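Local coordinates for thiamine pyrophosphokinase (Candida albicans, PDB 2G9Z), which transfers a pyrophosphate group from ATP to thiamine and so makes thiamine pyrophosphate, the cofactor form of vitamin B1, at residues I73-I78 with F240-N245; G92-L97 with P132-Y137; H166-H171 with N191-S196; E178-D181 with G185-K188; K261-F266 with S273-C278. One frame throughout, in Å; residues are numbered along the deposited sequence.

Contact 1: residues I73-I78 with F240-N245; sequences ITIDLI and FFITTN
Ile-75, Thr-74 and Thr-244 bury the most surface here. Thr-74 and Thr-244 meet through their hydroxyls. OG1 of Thr-74 lies 3.0 Å from OG1 of Thr-244 in a hydrogen bond, and either oxygen could be the donor. The two short side chains cross at about a right angle. In Thr-74 the hydroxyl sits between the backbone N and the carbonyl carbon (chi1 67°), which turns it to its partner. Its methyl CG2 also leans on Thr-244 OG1, at 3.9 Å. Both threonines are exposed, so this bond lies at the surface.

Ile-75 makes the apolar half of the contact. Its branch methyl CG2 touches CG2 of Ile-242 at 4.0 Å, again with the side chains crossed near a right angle. The same methyl of Ile-75 reaches to 4.3 Å from the backbone O of Thr-243. Both isoleucines also pack on Leu-80 of helix 77-81 and Leu-210 of strand 205-210. Ile-242 is buried and Ile-75 partly exposed, so the contact runs from the edge of the core to the exposed threonine pair.

The chain after the strand holds an ST turn. Thr-243 OG1 accepts from Asn-245 N at 3.0 Å and is also bonded to Asp-246 N. Asp-76, next to Ile-75, is at the N-cap position of helix 77-81.

Residues 243-245 join strand 237-242 to its antiparallel neighbour 246-251. The contact therefore ties a beta hairpin turn to the loop of a beta-alpha-beta crossover, the unit that repeats along the parallel part of this alpha/beta sheet.

Contact 2: residues G92-L97 with P132-Y137; sequences GGANSL and PDVKTY
Val-134 reaches from helix 132-139 to both Ala-94 and Asn-95 of helix 93-100. The apolar part is small. CG1 of Val-134 meets CB of Ala-94 at 3.7 Å and lies 3.6 Å from the backbone O of Ala-94. With CG1 anti to the backbone N of Val-134 (chi1 171°), CG2 is left on the N side of the residue, where Asn-95 comes in. Ala-94 also packs on Ile-130 and on Cys-89 of strand 86-90.

The two helices belong to successive beta-alpha-beta crossovers. Helix 93-100 connects strands 86-90 and 122-125, and helix 132-139 connects 122-125 and 144-147; all three strands are parallel neighbours in one sheet.

The other part is polar against apolar. OD1 of Asn-95 lies 3.2 Å from CG2 and 3.3 Å from CB of Val-134, close packing with no hydrogen bond between the two segments. The amide is held by the loop before the second helix. Its OD1 accepts from Ser-131 N, and its ND2 donates to Ser-129 O. Ser-131 OG in turn is bonded to Val-134 N. The Asn-95 side chain lies about 9 Å from a magnesium ion; Asp-91, Asp-126 and Asp-128 from the nearby loops bind magnesium.

Contact 3: residues H166-H171 with N191-S196; sequences HYQLNH and NGLNNS
The bond from Asn-170 N to His-166 O, 2.9 Å, closes a helical turn that carries Gln-168 and Leu-169, the two residues that touch Leu-193. A wider, pi-type turn occurs in this same part of the helix. Leu-193 comes from helix 185-195 and does all the touching for its side. Its CG lies opposite the backbone N about the first bond (chi1 -172°), which sends both methyls across to the other helix.

CD2 of Leu-193 is the central atom. It sits 3.9 Å from CB of Gln-168 and 3.9 Å from CD1 of Leu-169. The second methyl, CD1, is 4.1 Å from the same Leu-169 CD1. The two leucine side chains lie alongside each other and run in opposite senses, while Gln-168 crosses Leu-193 at a slant. Gln-168 is bent at chi2, and it gives only its aliphatic part, CB and CG, to the leucine. Its OE1 accepts from Val-200 N.

Around the pair, Leu-169 packs on Leu-189, Gln-168 on Trp-190 and Leu-193 on Val-199. No hydrogen bond joins the two segments. The helices are held here by van der Waals packing, and the glutamine adds a polar tie to the chain that leads on to strand 205-210.

Contact 4: residues E178-D181 with G185-K188; sequences ESID and GLAK
The flat group here is the carboxylate of Asp-181, and Lys-188 approaches it over one face. NZ of Lys-188 stands about 3.4 Å above the carboxylate plane and 3.4 Å from OD2 of Asp-181. The pair is a salt bridge, but its hydrogen bond is weak. OD1 of Asp-181 accepts from Val-183 N, which makes an Asx turn, and weakly from Asp-184 N. The turn leads into helix 185-195.

The lysine chain is extended beyond CG, which carries NZ back along the first turn to the carboxylate. A second, long and weak ion pair links it to Asp-184. The carboxylate lies near the N-terminal end of the helix, so it is probably favoured by the helix dipole as well as by the lysine.

The backbone closes the same loop. Gly-185 N donates to Asp-181 O at 3.0 Å, a weak and bent bond (131°). Gly-185 has no side chain, and Asp-181 CB lies 3.6 Å from Gly-185 CA.

Beneath the charges is an apolar layer. Ile-180 and Leu-186 cross at a slant and both pack on Ile-146 of strand 144-147. Leu-186 also touches Cys-162 and Leu-165 of helix 155-170. CD1 of Ile-180 lies 3.7 Å from CD2 of Leu-186 and 3.9 Å from Leu-186 N.

Contact 5: residues K261-F266 with S273-C278; sequences KNRLMF and SPTPTC
Pro-276 is packed by two side chains of the preceding loop, Arg-263 and Phe-266. Each crosses the proline at about a right angle. Arg-263 uses its aliphatic part: CD lies 3.7 Å from CD of Pro-276, and CB is 4.0 Å from Pro-276 CG. The arginine chain then bends at chi3 (-63°), which turns the guanidinium off the proline and along Thr-275. There NH1 of Arg-263 is 3.8 Å from CG2 of Thr-275, and the two side chains point the same way. Pro-274 O lies over one face of the guanidinium, 3.8 Å from NH1. The hydrogen bonds of this group go elsewhere: NH1 to the backbone O atoms of Asp-29 and Ile-317, NH2 to Ser-30 OG.

About the first bond of Phe-266, CG is tucked over its own backbone (chi1 57°). This swings the ring over Arg-263 O, which lies 3.9 Å from one face, offset toward the rim. It also brings CE2 of Phe-266 to 3.5 Å from CB of Pro-276. Phe-50 stacks on the ring, and Tyr-260 meets it edge-to-face.

Within the turn that carries Arg-263, Asn-262 N donates weakly to SD of Met-265, at 3.3 Å.

Pro-276 stands just before strand 277-281, which runs between strands 331-336 and 315-316 in the large mixed sheet. Thr-275 packs on Arg-316, a residue of the thiamine-analogue pocket, and Thr-277 packs on Arg-216 of the second subunit.

Contacts 1 and 2 lie 18 Å apart between centres and touch, Leu-77 packing on Leu-97. Contacts 3 and 4 have centres 11 Å apart and share helix 185-195; contact 4 is nested within the loop closed by contact 3. Contacts 2, 3 and 4 all belong to the catalytic region and fall within the long loop closed by contact 1. Contact 5 follows in the vitamin B1 binding region, its centre 44 Å from that of contact 4 and on the opposite side of the chain's centre. Contacts 1 and 5 reach the same large mixed sheet, with centres 17 Å apart. That sheet runs through both parts of the enzyme and links its catalytic and thiamine-binding regions.

Contact 1: residues I73-I78 with F240-N245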
# COMPACT_ATOMS: atom_id res chain seq x y z
N ILE A 73 -6.69 -16.33 1.11
CA ILE A 73 -6.31 -16.57 -0.28
C ILE A 73 -7.53 -16.54 -1.20
O ILE A 73 -8.42 -17.38 -1.10
CB ILE A 73 -5.58 -17.92 -0.42
CG1 ILE A 73 -4.28 -17.88 0.40
CG2 ILE A 73 -5.28 -18.20 -1.89
CD1 ILE A 73 -3.46 -19.15 0.34
N THR A 74 -7.54 -15.56 -2.10
CA THR A 74 -8.65 -15.37 -3.02
C THR A 74 -8.37 -15.76 -4.47
O THR A 74 -9.29 -15.78 -5.30
CB THR A 74 -9.10 -13.89 -3.02
OG1 THR A 74 -8.07 -13.07 -3.58
CG2 THR A 74 -9.38 -13.43 -1.60
N ILE A 75 -7.12 -16.08 -4.79
CA ILE A 75 -6.76 -16.47 -6.15
C ILE A 75 -6.94 -17.96 -6.38
O ILE A 75 -7.32 -18.71 -5.48
CB ILE A 75 -5.29 -16.14 -6.46
CG1 ILE A 75 -4.37 -17.01 -5.60
CG2 ILE A 75 -5.02 -14.66 -6.22
CD1 ILE A 75 -2.96 -17.12 -6.13
N ASP A 76 -6.64 -18.39 -7.60
CA ASP A 76 -6.72 -19.79 -7.98
C ASP A 76 -5.41 -20.42 -7.51
O ASP A 76 -4.50 -20.65 -8.31
CB ASP A 76 -6.87 -19.93 -9.49
CG ASP A 76 -7.00 -21.37 -9.94
OD1 ASP A 76 -6.73 -22.28 -9.12
OD2 ASP A 76 -7.36 -21.59 -11.12
N LEU A 77 -5.33 -20.68 -6.21
CA LEU A 77 -4.15 -21.26 -5.58
C LEU A 77 -3.59 -22.50 -6.26
O LEU A 77 -2.40 -22.57 -6.57
CB LEU A 77 -4.45 -21.58 -4.12
CG LEU A 77 -3.29 -22.12 -3.29
CD1 LEU A 77 -2.17 -21.09 -3.23
CD2 LEU A 77 -3.78 -22.46 -1.89
N ILE A 78 -4.45 -23.49 -6.49
CA ILE A 78 -4.02 -24.74 -7.11
C ILE A 78 -3.31 -24.58 -8.45
O ILE A 78 -2.31 -25.25 -8.71
CB ILE A 78 -5.21 -25.73 -7.26
CG1 ILE A 78 -5.52 -26.38 -5.90
CG2 ILE A 78 -4.87 -26.82 -8.27
CD1 ILE A 78 -5.80 -25.40 -4.78
N PHE A 240 7.13 -11.24 -7.98
CA PHE A 240 5.79 -10.83 -8.39
C PHE A 240 4.86 -10.91 -7.20
O PHE A 240 4.70 -11.98 -6.61
CB PHE A 240 5.24 -11.75 -9.48
CG PHE A 240 5.83 -11.52 -10.83
CD1 PHE A 240 5.60 -10.32 -11.50
CD2 PHE A 240 6.59 -12.50 -11.45
CE1 PHE A 240 6.12 -10.10 -12.77
CE2 PHE A 240 7.11 -12.29 -12.73
CZ PHE A 240 6.87 -11.09 -13.38
N PHE A 241 4.26 -9.79 -6.84
CA PHE A 241 3.30 -9.78 -5.75
C PHE A 241 1.95 -9.94 -6.43
O PHE A 241 1.57 -9.13 -7.28
CB PHE A 241 3.31 -8.44 -5.00
CG PHE A 241 4.51 -8.24 -4.14
CD1 PHE A 241 4.67 -8.96 -2.96
CD2 PHE A 241 5.47 -7.30 -4.48
CE1 PHE A 241 5.78 -8.75 -2.14
CE2 PHE A 241 6.59 -7.09 -3.67
CZ PHE A 241 6.74 -7.81 -2.50
N ILE A 242 1.24 -11.01 -6.10
CA ILE A 242 -0.08 -11.22 -6.68
C ILE A 242 -1.08 -10.95 -5.58
O ILE A 242 -1.04 -11.59 -4.53
CB ILE A 242 -0.25 -12.67 -7.19
CG1 ILE A 242 0.67 -12.91 -8.39
CG2 ILE A 242 -1.70 -12.90 -7.59
CD1 ILE A 242 0.63 -14.33 -8.92
N THR A 243 -1.95 -9.97 -5.80
CA THR A 243 -2.94 -9.62 -4.80
C THR A 243 -4.33 -9.89 -5.32
O THR A 243 -4.51 -10.43 -6.41
CB THR A 243 -2.86 -8.12 -4.42
OG1 THR A 243 -3.48 -7.33 -5.44
CG2 THR A 243 -1.41 -7.69 -4.28
N THR A 244 -5.32 -9.50 -4.53
CA THR A 244 -6.72 -9.69 -4.89
C THR A 244 -7.08 -8.77 -6.06
O THR A 244 -7.93 -9.10 -6.89
CB THR A 244 -7.64 -9.38 -3.70
OG1 THR A 244 -7.36 -10.29 -2.63
CG2 THR A 244 -9.10 -9.50 -4.11
N ASN A 245 -6.41 -7.63 -6.13
CA ASN A 245 -6.70 -6.65 -7.16
C ASN A 245 -5.72 -6.58 -8.32
O ASN A 245 -6.10 -6.23 -9.44
CB ASN A 245 -6.79 -5.28 -6.50
CG ASN A 245 -7.77 -5.26 -5.35
OD1 ASN A 245 -8.98 -5.29 -5.57
ND2 ASN A 245 -7.25 -5.24 -4.13

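Contact 2: residues G92-L97 with P132-Y137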
# COMPACT_ATOMS: atom_id res chain seq x y z
N GLY A 92 1.81 -17.12 9.65
CA GLY A 92 0.37 -17.14 9.44
C GLY A 92 -0.07 -17.60 8.06
O GLY A 92 -1.20 -18.06 7.89
N GLY A 93 0.81 -17.48 7.08
CA GLY A 93 0.48 -17.92 5.73
C GLY A 93 0.05 -19.37 5.70
O GLY A 93 -0.66 -19.80 4.78
N ALA A 94 0.47 -20.14 6.70
CA ALA A 94 0.10 -21.55 6.78
C ALA A 94 -1.40 -21.67 7.07
O ALA A 94 -2.07 -22.54 6.52
CB ALA A 94 0.91 -22.25 7.87
N ASN A 95 -1.91 -20.80 7.94
CA ASN A 95 -3.33 -20.79 8.28
C ASN A 95 -4.12 -20.48 7.02
O ASN A 95 -5.13 -21.13 6.72
CB ASN A 95 -3.65 -19.72 9.32
CG ASN A 95 -2.90 -19.91 10.62
OD1 ASN A 95 -2.50 -21.02 10.97
ND2 ASN A 95 -2.72 -18.82 11.37
N SER A 96 -3.65 -19.47 6.29
CA SER A 96 -4.29 -19.05 5.05
C SER A 96 -4.38 -20.22 4.08
O SER A 96 -5.42 -20.44 3.45
CB SER A 96 -3.50 -17.90 4.41
OG SER A 96 -3.33 -16.83 5.33
N LEU A 97 -3.29 -20.97 3.97
CA LEU A 97 -3.25 -22.13 3.09
C LEU A 97 -4.21 -23.19 3.60
O LEU A 97 -4.96 -23.78 2.82
CB LEU A 97 -1.83 -22.71 3.04
CG LEU A 97 -1.67 -24.02 2.27
CD1 LEU A 97 -2.08 -23.82 0.82
CD2 LEU A 97 -0.22 -24.49 2.36
N PRO A 132 -1.66 -23.34 16.44
CA PRO A 132 -1.11 -24.62 16.89
C PRO A 132 -1.59 -25.78 16.03
O PRO A 132 -0.80 -26.61 15.58
CB PRO A 132 -1.63 -24.72 18.32
CG PRO A 132 -1.64 -23.29 18.76
CD PRO A 132 -2.25 -22.60 17.56
N ASP A 133 -2.90 -25.81 15.79
CA ASP A 133 -3.53 -26.85 14.97
C ASP A 133 -2.95 -26.92 13.57
O ASP A 133 -2.60 -28.00 13.09
CB ASP A 133 -5.03 -26.60 14.89
CG ASP A 133 -5.79 -27.27 16.02
OD1 ASP A 133 -5.32 -27.20 17.17
OD2 ASP A 133 -6.86 -27.86 15.74
N VAL A 134 -2.87 -25.78 12.90
CA VAL A 134 -2.33 -25.74 11.54
C VAL A 134 -0.88 -26.18 11.59
O VAL A 134 -0.44 -27.01 10.80
CB VAL A 134 -2.43 -24.31 10.95
CG1 VAL A 134 -1.67 -24.23 9.63
CG2 VAL A 134 -3.89 -23.94 10.75
N LYS A 135 -0.15 -25.61 12.55
CA LYS A 135 1.26 -25.92 12.72
C LYS A 135 1.45 -27.43 12.84
O LYS A 135 2.21 -28.03 12.08
CB LYS A 135 1.78 -25.21 13.98
CG LYS A 135 3.23 -25.49 14.32
CD LYS A 135 3.66 -24.65 15.52
CE LYS A 135 2.70 -24.84 16.70
NZ LYS A 135 3.02 -23.95 17.85
N THR A 136 0.75 -28.05 13.78
CA THR A 136 0.86 -29.49 13.97
C THR A 136 0.43 -30.23 12.71
O THR A 136 1.05 -31.23 12.33
CB THR A 136 0.02 -29.96 15.18
OG1 THR A 136 -1.34 -29.53 15.02
CG2 THR A 136 0.58 -29.36 16.47
N TYR A 137 -0.61 -29.75 12.05
CA TYR A 137 -1.10 -30.39 10.83
C TYR A 137 -0.01 -30.53 9.78
O TYR A 137 0.28 -31.63 9.31
CB TYR A 137 -2.27 -29.62 10.23
CG TYR A 137 -2.75 -30.24 8.93
CD1 TYR A 137 -3.62 -31.33 8.94
CD2 TYR A 137 -2.29 -29.78 7.71
CE1 TYR A 137 -4.01 -31.95 7.76
CE2 TYR A 137 -2.67 -30.39 6.52
CZ TYR A 137 -3.53 -31.47 6.55
OH TYR A 137 -3.90 -32.09 5.38

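Contact 3: residues H166-H171 with N191-S196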
# COMPACT_ATOMS: atom_id res chain seq x y z
N HIS A 166 17.67 -22.23 0.34
CA HIS A 166 17.23 -23.50 -0.21
C HIS A 166 17.92 -23.82 -1.54
O HIS A 166 18.42 -24.93 -1.73
CB HIS A 166 15.72 -23.50 -0.46
CG HIS A 166 15.25 -24.61 -1.34
ND1 HIS A 166 14.96 -25.87 -0.86
CD2 HIS A 166 15.07 -24.67 -2.69
CE1 HIS A 166 14.61 -26.65 -1.87
NE2 HIS A 166 14.67 -25.95 -2.99
N TYR A 167 17.95 -22.85 -2.45
CA TYR A 167 18.56 -23.05 -3.75
C TYR A 167 20.08 -23.12 -3.69
O TYR A 167 20.74 -23.38 -4.70
CB TYR A 167 18.11 -21.95 -4.71
CG TYR A 167 16.71 -22.19 -5.23
CD1 TYR A 167 16.47 -23.19 -6.18
CD2 TYR A 167 15.62 -21.48 -4.73
CE1 TYR A 167 15.18 -23.47 -6.61
CE2 TYR A 167 14.32 -21.76 -5.15
CZ TYR A 167 14.11 -22.76 -6.09
OH TYR A 167 12.83 -23.08 -6.50
N GLN A 168 20.63 -22.90 -2.51
CA GLN A 168 22.08 -22.97 -2.34
C GLN A 168 22.49 -24.26 -1.65
O GLN A 168 23.43 -24.93 -2.07
CB GLN A 168 22.58 -21.79 -1.52
CG GLN A 168 22.48 -20.44 -2.20
CD GLN A 168 23.20 -20.40 -3.54
OE1 GLN A 168 24.36 -20.80 -3.64
NE2 GLN A 168 22.51 -19.92 -4.57
N LEU A 169 21.75 -24.62 -0.61
CA LEU A 169 22.07 -25.80 0.20
C LEU A 169 21.18 -27.04 0.11
O LEU A 169 21.67 -28.15 0.30
CB LEU A 169 22.16 -25.37 1.67
CG LEU A 169 23.39 -24.60 2.16
CD1 LEU A 169 23.89 -23.64 1.11
CD2 LEU A 169 23.02 -23.86 3.44
N ASN A 170 19.90 -26.87 -0.17
CA ASN A 170 19.01 -28.03 -0.20
C ASN A 170 19.43 -29.20 -1.08
O ASN A 170 19.35 -30.35 -0.64
CB ASN A 170 17.59 -27.62 -0.55
CG ASN A 170 16.61 -28.76 -0.39
OD1 ASN A 170 16.28 -29.45 -1.35
ND2 ASN A 170 16.17 -28.98 0.84
N HIS A 171 19.85 -28.94 -2.31
CA HIS A 171 20.25 -30.03 -3.20
C HIS A 171 21.37 -30.84 -2.57
O HIS A 171 21.62 -31.99 -2.95
CB HIS A 171 20.67 -29.49 -4.57
CG HIS A 171 21.98 -28.77 -4.56
ND1 HIS A 171 22.27 -27.76 -3.66
CD2 HIS A 171 23.07 -28.88 -5.36
CE1 HIS A 171 23.48 -27.29 -3.90
NE2 HIS A 171 23.99 -27.96 -4.93
N ASN A 191 24.43 -14.68 5.39
CA ASN A 191 25.57 -13.77 5.48
C ASN A 191 26.89 -14.53 5.48
O ASN A 191 27.79 -14.24 4.70
CB ASN A 191 25.46 -12.92 6.75
CG ASN A 191 26.63 -11.96 6.91
OD1 ASN A 191 27.38 -12.03 7.88
ND2 ASN A 191 26.78 -11.05 5.95
N GLY A 192 27.00 -15.53 6.36
CA GLY A 192 28.21 -16.31 6.44
C GLY A 192 28.53 -17.04 5.15
O GLY A 192 29.69 -17.16 4.76
N LEU A 193 27.48 -17.52 4.48
CA LEU A 193 27.64 -18.25 3.23
C LEU A 193 28.30 -17.36 2.18
O LEU A 193 29.10 -17.83 1.36
CB LEU A 193 26.28 -18.74 2.73
CG LEU A 193 26.27 -19.68 1.53
CD1 LEU A 193 26.88 -21.02 1.92
CD2 LEU A 193 24.85 -19.87 1.04
N ASN A 194 27.96 -16.08 2.19
CA ASN A 194 28.53 -15.13 1.24
C ASN A 194 29.98 -14.81 1.57
O ASN A 194 30.82 -14.72 0.67
CB ASN A 194 27.69 -13.85 1.19
CG ASN A 194 26.36 -14.05 0.50
OD1 ASN A 194 25.54 -14.86 0.94
ND2 ASN A 194 26.14 -13.33 -0.59
N ASN A 195 30.27 -14.64 2.85
CA ASN A 195 31.64 -14.34 3.28
C ASN A 195 32.54 -15.53 2.98
O ASN A 195 33.76 -15.40 2.92
CB ASN A 195 31.68 -14.03 4.78
CG ASN A 195 30.92 -12.78 5.15
OD1 ASN A 195 30.99 -11.77 4.45
ND2 ASN A 195 30.20 -12.83 6.26
N SER A 196 31.92 -16.69 2.78
CA SER A 196 32.64 -17.92 2.48
C SER A 196 32.69 -18.16 0.97
O SER A 196 33.29 -19.13 0.51
CB SER A 196 31.95 -19.10 3.18
OG SER A 196 32.68 -20.31 3.00

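Contact 4: residues E178-D181 with G185-K188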
# COMPACT_ATOMS: atom_id res chain seq x y z
N GLU A 178 17.98 -27.56 9.75
CA GLU A 178 17.96 -28.00 11.13
C GLU A 178 19.24 -27.60 11.85
O GLU A 178 20.30 -27.48 11.25
CB GLU A 178 17.76 -29.52 11.20
CG GLU A 178 16.56 -30.00 10.39
CD GLU A 178 16.10 -31.39 10.76
OE1 GLU A 178 16.95 -32.30 10.87
OE2 GLU A 178 14.87 -31.58 10.95
N SER A 179 19.11 -27.35 13.15
CA SER A 179 20.24 -26.96 13.98
C SER A 179 20.80 -25.57 13.70
O SER A 179 21.90 -25.24 14.16
CB SER A 179 21.37 -28.00 13.87
OG SER A 179 21.02 -29.17 14.58
N ILE A 180 20.07 -24.74 12.95
CA ILE A 180 20.53 -23.39 12.69
C ILE A 180 20.15 -22.58 13.92
O ILE A 180 19.31 -23.01 14.70
CB ILE A 180 19.86 -22.75 11.46
CG1 ILE A 180 18.37 -22.52 11.73
CG2 ILE A 180 20.04 -23.65 10.25
CD1 ILE A 180 17.70 -21.63 10.71
N ASP A 181 20.76 -21.41 14.10
CA ASP A 181 20.44 -20.60 15.26
C ASP A 181 18.95 -20.26 15.24
O ASP A 181 18.39 -19.90 14.20
CB ASP A 181 21.29 -19.32 15.25
CG ASP A 181 21.10 -18.50 16.51
OD1 ASP A 181 20.01 -17.90 16.67
OD2 ASP A 181 22.03 -18.46 17.33
N GLY A 185 19.29 -17.51 12.63
CA GLY A 185 20.17 -18.42 11.92
C GLY A 185 20.12 -18.25 10.41
O GLY A 185 21.15 -18.30 9.74
N LEU A 186 18.92 -18.06 9.87
CA LEU A 186 18.77 -17.88 8.43
C LEU A 186 19.55 -16.65 7.96
O LEU A 186 20.28 -16.70 6.97
CB LEU A 186 17.30 -17.71 8.04
CG LEU A 186 16.36 -18.91 8.25
CD1 LEU A 186 14.94 -18.51 7.84
CD2 LEU A 186 16.85 -20.10 7.42
N ALA A 187 19.39 -15.55 8.69
CA ALA A 187 20.06 -14.30 8.36
C ALA A 187 21.57 -14.49 8.47
O ALA A 187 22.32 -14.07 7.58
CB ALA A 187 19.61 -13.20 9.30
N LYS A 188 22.01 -15.11 9.55
CA LYS A 188 23.43 -15.36 9.76
C LYS A 188 23.96 -16.24 8.63
O LYS A 188 24.90 -15.87 7.94
CB LYS A 188 23.68 -16.04 11.10
CG LYS A 188 23.39 -15.16 12.31
CD LYS A 188 23.62 -15.92 13.61
CE LYS A 188 23.37 -15.02 14.81
NZ LYS A 188 23.63 -15.72 16.10

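Contact 5: residues K261-F266 with S273-C278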
# COMPACT_ATOMS: atom_id res chain seq x y z
N LYS A 261 0.22 -12.76 -24.15
CA LYS A 261 -0.51 -13.23 -25.33
C LYS A 261 -1.43 -12.11 -25.82
O LYS A 261 -1.36 -11.70 -26.97
CB LYS A 261 -1.34 -14.48 -24.98
CG LYS A 261 -2.29 -14.92 -26.07
CD LYS A 261 -3.27 -15.97 -25.54
CE LYS A 261 -4.28 -16.37 -26.60
NZ LYS A 261 -3.63 -17.00 -27.77
N ASN A 262 -2.29 -11.66 -24.92
CA ASN A 262 -3.21 -10.55 -25.17
C ASN A 262 -3.70 -10.07 -23.82
O ASN A 262 -3.37 -10.66 -22.79
CB ASN A 262 -4.39 -10.95 -26.06
CG ASN A 262 -5.11 -12.18 -25.57
OD1 ASN A 262 -5.46 -12.29 -24.40
ND2 ASN A 262 -5.35 -13.13 -26.47
N ARG A 263 -4.49 -9.00 -23.80
CA ARG A 263 -5.00 -8.46 -22.55
C ARG A 263 -6.15 -9.27 -21.97
O ARG A 263 -6.46 -9.16 -20.78
CB ARG A 263 -5.42 -7.00 -22.76
CG ARG A 263 -4.25 -6.10 -23.09
CD ARG A 263 -4.71 -4.74 -23.56
NE ARG A 263 -5.48 -4.84 -24.80
CZ ARG A 263 -5.97 -3.79 -25.46
NH1 ARG A 263 -5.77 -2.57 -24.99
NH2 ARG A 263 -6.67 -3.97 -26.57
N LEU A 264 -6.78 -10.10 -22.80
CA LEU A 264 -7.88 -10.93 -22.35
C LEU A 264 -7.41 -11.94 -21.31
O LEU A 264 -8.20 -12.48 -20.55
CB LEU A 264 -8.50 -11.68 -23.54
CG LEU A 264 -9.23 -10.77 -24.54
CD1 LEU A 264 -9.63 -11.56 -25.77
CD2 LEU A 264 -10.44 -10.16 -23.85
N MET A 265 -6.10 -12.17 -21.29
CA MET A 265 -5.51 -13.11 -20.34
C MET A 265 -5.71 -12.65 -18.90
O MET A 265 -5.95 -13.48 -18.01
CB MET A 265 -4.02 -13.25 -20.60
CG MET A 265 -3.65 -13.63 -22.01
SD MET A 265 -1.89 -13.43 -22.21
CE MET A 265 -1.32 -15.05 -21.76
N PHE A 266 -5.60 -11.35 -18.65
CA PHE A 266 -5.73 -10.83 -17.29
C PHE A 266 -6.81 -9.77 -17.11
O PHE A 266 -7.03 -9.28 -16.00
CB PHE A 266 -4.40 -10.25 -16.80
CG PHE A 266 -3.84 -9.17 -17.68
CD1 PHE A 266 -3.12 -9.48 -18.84
CD2 PHE A 266 -4.03 -7.83 -17.36
CE1 PHE A 266 -2.60 -8.48 -19.66
CE2 PHE A 266 -3.52 -6.81 -18.17
CZ PHE A 266 -2.80 -7.14 -19.33
N SER A 273 -14.87 -1.03 -20.30
CA SER A 273 -13.48 -0.96 -19.85
C SER A 273 -12.62 -1.63 -20.92
O SER A 273 -12.23 -2.79 -20.79
CB SER A 273 -13.31 -1.69 -18.52
OG SER A 273 -11.96 -1.67 -18.10
N PRO A 274 -12.32 -0.90 -22.00
CA PRO A 274 -11.50 -1.41 -23.10
C PRO A 274 -10.03 -1.59 -22.77
O PRO A 274 -9.26 -2.11 -23.59
CB PRO A 274 -11.72 -0.36 -24.19
CG PRO A 274 -11.81 0.90 -23.40
CD PRO A 274 -12.73 0.50 -22.26
N THR A 275 -9.61 -1.19 -21.57
CA THR A 275 -8.21 -1.32 -21.21
C THR A 275 -7.93 -1.64 -19.75
O THR A 275 -8.61 -1.13 -18.86
CB THR A 275 -7.44 -0.03 -21.55
OG1 THR A 275 -8.06 1.07 -20.88
CG2 THR A 275 -7.43 0.22 -23.04
N PRO A 276 -6.92 -2.49 -19.49
CA PRO A 276 -6.55 -2.87 -18.13
C PRO A 276 -5.91 -1.66 -17.45
O PRO A 276 -5.21 -0.87 -18.09
CB PRO A 276 -5.53 -3.98 -18.34
CG PRO A 276 -5.90 -4.55 -19.68
CD PRO A 276 -6.21 -3.31 -20.48
N THR A 277 -6.15 -1.51 -16.15
CA THR A 277 -5.59 -0.39 -15.40
C THR A 277 -4.19 -0.72 -14.87
O THR A 277 -3.89 -1.87 -14.56
CB THR A 277 -6.49 -0.04 -14.21
OG1 THR A 277 -7.73 0.47 -14.70
CG2 THR A 277 -5.83 0.99 -13.31
N CYS A 278 -3.33 0.29 -14.78
CA CYS A 278 -1.98 0.08 -14.27
C CYS A 278 -1.44 1.37 -13.66
O CYS A 278 -2.03 2.44 -13.79
CB CYS A 278 -1.04 -0.39 -15.39
SG CYS A 278 -0.77 0.82 -16.69